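Local coordinates for nicking enzyme (Staphylococcus aureus, PDB 4HT4), which probably nicks plasmid DNA at the transfer origin as a metal-dependent relaxase, this piece being its MobA/MobL-family part, and so starts conjugative transfer of antibiotic resistance, at residues 96-107 / 118-126. The protein carries 1 engineered substitution. Sequence-based numbering, arbitrary orientation.
With NI (nickel (II) ion), chain C.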
loop_
_atom_site.group_PDB
_atom_site.type_symbol
_atom_site.label_atom_id
_atom_site.label_comp_id
_atom_site.label_asym_id
_atom_site.label_seq_id
_atom_site.Cartn_x
_atom_site.Cartn_y
_atom_site.Cartn_z
ATOM N N PRO A 96 4.236 5.549 -18.638
ATOM C CA PRO A 96 4.682 4.793 -17.461
ATOM C C PRO A 96 5.549 5.606 -16.501
ATOM O O PRO A 96 5.317 5.566 -15.294
ATOM C CB PRO A 96 5.505 3.661 -18.074
ATOM C CG PRO A 96 4.871 3.426 -19.385
ATOM C CD PRO A 96 4.412 4.773 -19.878
ATOM N N ASN A 97 6.524 6.335 -17.036
ATOM C CA ASN A 97 7.442 7.113 -16.209
ATOM C C ASN A 97 6.741 8.154 -15.339
ATOM O O ASN A 97 7.103 8.348 -14.179
ATOM C CB ASN A 97 8.514 7.781 -17.074
ATOM N N SER A 98 5.735 8.817 -15.901
ATOM C CA SER A 98 4.977 9.819 -15.161
ATOM C C SER A 98 3.928 9.161 -14.270
ATOM O O SER A 98 3.544 9.714 -13.239
ATOM C CB SER A 98 4.316 10.817 -16.116
ATOM O OG SER A 98 3.451 10.157 -17.023
ATOM N N ASN A 99 3.470 7.980 -14.671
ATOM C CA ASN A 99 2.522 7.220 -13.867
ATOM C C ASN A 99 3.175 6.696 -12.596
ATOM O O ASN A 99 2.521 6.545 -11.565
ATOM C CB ASN A 99 1.939 6.059 -14.672
ATOM C CG ASN A 99 0.469 6.243 -14.978
ATOM O OD1 ASN A 99 -0.246 6.936 -14.254
ATOM N ND2 ASN A 99 0.007 5.618 -16.054
ATOM N N ILE A 100 4.470 6.415 -12.678
ATOM C CA ILE A 100 5.223 5.939 -11.527
ATOM C C ILE A 100 5.392 7.047 -10.496
ATOM O O ILE A 100 5.101 6.853 -9.315
ATOM C CB ILE A 100 6.608 5.415 -11.937
ATOM C CG1 ILE A 100 6.466 4.127 -12.747
ATOM C CG2 ILE A 100 7.471 5.167 -10.712
ATOM C CD1 ILE A 100 7.773 3.605 -13.291
ATOM N N GLU A 101 5.857 8.207 -10.950
ATOM C CA GLU A 101 6.107 9.340 -10.065
ATOM C C GLU A 101 4.840 9.796 -9.351
ATOM O O GLU A 101 4.892 10.252 -8.208
ATOM C CB GLU A 101 6.725 10.505 -10.844
ATOM C CG GLU A 101 8.065 10.183 -11.486
ATOM C CD GLU A 101 9.175 9.974 -10.470
ATOM O OE1 GLU A 101 10.193 9.345 -10.824
ATOM O OE2 GLU A 101 9.036 10.449 -9.322
ATOM N N LEU A 102 3.705 9.666 -10.028
ATOM C CA LEU A 102 2.417 10.013 -9.439
ATOM C C LEU A 102 2.083 9.082 -8.280
ATOM O O LEU A 102 1.774 9.534 -7.178
ATOM C CB LEU A 102 1.313 9.953 -10.496
ATOM C CG LEU A 102 -0.121 10.063 -9.980
ATOM C CD1 LEU A 102 -0.326 11.380 -9.253
ATOM C CD2 LEU A 102 -1.117 9.915 -11.120
ATOM N N ALA A 103 2.149 7.779 -8.538
ATOM C CA ALA A 103 1.852 6.781 -7.520
ATOM C C ALA A 103 2.904 6.787 -6.418
ATOM O O ALA A 103 2.603 6.497 -5.261
ATOM C CB ALA A 103 1.744 5.401 -8.146
ATOM N N LYS A 104 4.139 7.114 -6.783
ATOM C CA LYS A 104 5.227 7.163 -5.815
ATOM C C LYS A 104 5.020 8.287 -4.805
ATOM O O LYS A 104 5.298 8.122 -3.618
ATOM C CB LYS A 104 6.577 7.333 -6.517
ATOM C CG LYS A 104 7.751 7.428 -5.555
ATOM C CD LYS A 104 9.048 7.784 -6.263
ATOM C CE LYS A 104 9.698 6.565 -6.896
ATOM N NZ LYS A 104 11.061 6.887 -7.409
ATOM N N GLU A 105 4.524 9.427 -5.277
ATOM C CA GLU A 105 4.337 10.586 -4.410
ATOM C C GLU A 105 3.250 10.360 -3.363
ATOM O O GLU A 105 3.435 10.676 -2.188
ATOM C CB GLU A 105 4.021 11.842 -5.225
ATOM C CG GLU A 105 3.776 13.071 -4.361
ATOM C CD GLU A 105 3.646 14.345 -5.166
ATOM O OE1 GLU A 105 3.850 14.297 -6.398
ATOM O OE2 GLU A 105 3.343 15.397 -4.565
ATOM N N PHE A 106 2.117 9.817 -3.794
ATOM C CA PHE A 106 1.007 9.562 -2.885
ATOM C C PHE A 106 1.374 8.506 -1.852
ATOM O O PHE A 106 0.917 8.553 -0.710
ATOM C CB PHE A 106 -0.235 9.126 -3.661
ATOM C CG PHE A 106 -1.403 8.784 -2.784
ATOM C CD1 PHE A 106 -2.159 9.785 -2.201
ATOM C CD2 PHE A 106 -1.741 7.465 -2.536
ATOM C CE1 PHE A 106 -3.233 9.478 -1.391
ATOM C CE2 PHE A 106 -2.816 7.151 -1.726
ATOM C CZ PHE A 106 -3.563 8.160 -1.153
ATOM N N ALA A 107 2.200 7.550 -2.262
ATOM C CA ALA A 107 2.655 6.498 -1.364
ATOM C C ALA A 107 3.573 7.070 -0.289
ATOM O O ALA A 107 3.555 6.622 0.857
ATOM C CB ALA A 107 3.364 5.407 -2.144
ATOM N N ASP A 118 4.197 -1.014 0.606
ATOM C CA ASP A 118 4.650 -1.902 -0.453
ATOM C C ASP A 118 3.936 -1.530 -1.746
ATOM O O ASP A 118 2.831 -2.006 -2.014
ATOM C CB ASP A 118 4.360 -3.358 -0.091
ATOM C CG ASP A 118 5.171 -4.340 -0.918
ATOM O OD1 ASP A 118 5.608 -3.977 -2.031
ATOM O OD2 ASP A 118 5.369 -5.481 -0.454
ATOM N N LEU A 119 4.570 -0.677 -2.544
ATOM C CA LEU A 119 3.958 -0.168 -3.766
ATOM C C LEU A 119 4.179 -1.093 -4.955
ATOM O O LEU A 119 5.312 -1.461 -5.269
ATOM C CB LEU A 119 4.496 1.225 -4.092
ATOM C CG LEU A 119 4.007 1.839 -5.406
ATOM C CD1 LEU A 119 2.510 2.100 -5.353
ATOM C CD2 LEU A 119 4.770 3.116 -5.716
ATOM N N ASN A 120 3.085 -1.464 -5.613
ATOM C CA ASN A 120 3.148 -2.278 -6.820
ATOM C C ASN A 120 2.180 -1.766 -7.879
ATOM O O ASN A 120 0.980 -1.647 -7.630
ATOM C CB ASN A 120 2.849 -3.743 -6.503
ATOM C CG ASN A 120 3.739 -4.297 -5.412
ATOM O OD1 ASN A 120 3.320 -4.431 -4.263
ATOM N ND2 ASN A 120 4.979 -4.613 -5.762
ATOM N N ILE A 121 2.705 -1.466 -9.060
ATOM C CA ILE A 121 1.890 -0.929 -10.142
ATOM C C ILE A 121 1.545 -1.994 -11.179
ATOM O O ILE A 121 2.430 -2.655 -11.723
ATOM C CB ILE A 121 2.589 0.247 -10.838
ATOM C CG1 ILE A 121 2.932 1.334 -9.819
ATOM C CG2 ILE A 121 1.709 0.807 -11.941
ATOM C CD1 ILE A 121 3.618 2.533 -10.421
ATOM N N HIS A 122 0.252 -2.147 -11.449
ATOM C CA HIS A 122 -0.223 -3.144 -12.399
ATOM C C HIS A 122 -0.544 -2.551 -13.761
ATOM O O HIS A 122 -0.833 -1.360 -13.876
ATOM C CB HIS A 122 -1.478 -3.829 -11.867
ATOM C CG HIS A 122 -1.215 -4.840 -10.797
ATOM N ND1 HIS A 122 -2.223 -5.537 -10.168
ATOM C CD2 HIS A 122 -0.055 -5.273 -10.247
ATOM C CE1 HIS A 122 -1.694 -6.361 -9.279
ATOM N NE2 HIS A 122 -0.382 -6.216 -9.305
ATOM N N LYS A 123 -0.501 -3.417 -14.772
ATOM C CA LYS A 123 -0.916 -3.134 -16.151
ATOM C C LYS A 123 -0.847 -1.687 -16.646
ATOM O O LYS A 123 -1.871 -1.079 -16.957
ATOM C CB LYS A 123 -2.309 -3.720 -16.425
ATOM C CG LYS A 123 -3.359 -3.389 -15.376
ATOM C CD LYS A 123 -4.727 -3.923 -15.773
ATOM C CE LYS A 123 -4.725 -5.436 -15.905
ATOM N NZ LYS A 123 -6.072 -5.954 -16.271
ATOM N N ILE A 124 0.364 -1.146 -16.734
ATOM C CA ILE A 124 0.562 0.118 -17.426
ATOM C C ILE A 124 0.447 -0.186 -18.917
ATOM O O ILE A 124 0.461 -1.354 -19.312
ATOM C CB ILE A 124 1.932 0.743 -17.110
ATOM C CG1 ILE A 124 2.308 0.503 -15.649
ATOM C CG2 ILE A 124 1.925 2.237 -17.405
ATOM C CD1 ILE A 124 3.580 1.204 -15.230
ATOM N N ASN A 125 0.322 0.858 -19.734
ATOM C CA ASN A 125 0.113 0.712 -21.174
ATOM C C ASN A 125 -1.199 -0.000 -21.491
ATOM O O ASN A 125 -1.384 -0.516 -22.592
ATOM C CB ASN A 125 1.287 -0.013 -21.842
ATOM C CG ASN A 125 2.630 0.492 -21.362
ATOM O OD1 ASN A 125 2.792 1.677 -21.079
ATOM N ND2 ASN A 125 3.600 -0.409 -21.262
ATOM N N GLU A 126 -2.104 -0.025 -20.519
ATOM C CA GLU A 126 -3.416 -0.629 -20.713
ATOM C C GLU A 126 -4.537 0.345 -20.383
ATOM O O GLU A 126 -4.292 1.484 -19.984
ATOM C CB GLU A 126 -3.570 -1.896 -19.868
ATOM C CG GLU A 126 -2.741 -3.073 -20.342
ATOM C CD GLU A 126 -3.244 -4.390 -19.784
ATOM O OE1 GLU A 126 -2.461 -5.362 -19.749
ATOM O OE2 GLU A 126 -4.427 -4.452 -19.387
HETATM NI NI NI C . -4.189 -5.421 -9.754
HETATM O O HOH W 1 -6.146 -5.483 -9.907
HETATM O O HOH W 2 -3.782 -7.204 -9.021
#
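Ile100 and Ala103 of helix 96-107 meet Ile121 of strand 118-122, and Ala103 also meets Leu119. The two axes come within 9.7 Å and run nearly antiparallel, at 151°. Beyond the strand, the loop through Ile124 and Asn125 reaches the first turn of the helix.

The contact is mainly apolar. Ile121 CG1 lies anti to its carbonyl carbon (chi1 -56°), and the extended chain (chi2 180°) carries CD1 up to the helix, 3.9 Å from Ile100 CA. There CD1 meets Ile100 CG1 at 4.0 Å, the two side chains crossing at about a right angle. The same methyl lies 4.1 Å from Ala103 CB. Leu119 packs one turn further along: its CD2 rests against the helix backbone, 4.0 Å from Ala103 O, and also reaches Ala107 CB. At the other end, Ile124 sets CG2 over one face of the Pro96 ring, 3.7 Å from Pro96 CG. Asn99 passes Ile124 in the opposite direction, and its ND2 is hydrogen-bonded elsewhere. Asn125 crosses Pro96 at about a right angle, its OD1 directed at CG and CD of the ring.

The helix thus lies over one face of the five-stranded antiparallel sheet, at strand 117-122 and its neighbours 130-136 and 48-52. Leu133 and Leu52 extend the apolar layer around Ala107. On the far side of the strand, His122 binds nickel through ND1, together with His130 and His132, as in the histidine-metal centres of relaxases. Leu102 and Phe106, on the flank of the helix, pack against helix 162-182, which lies alongside it.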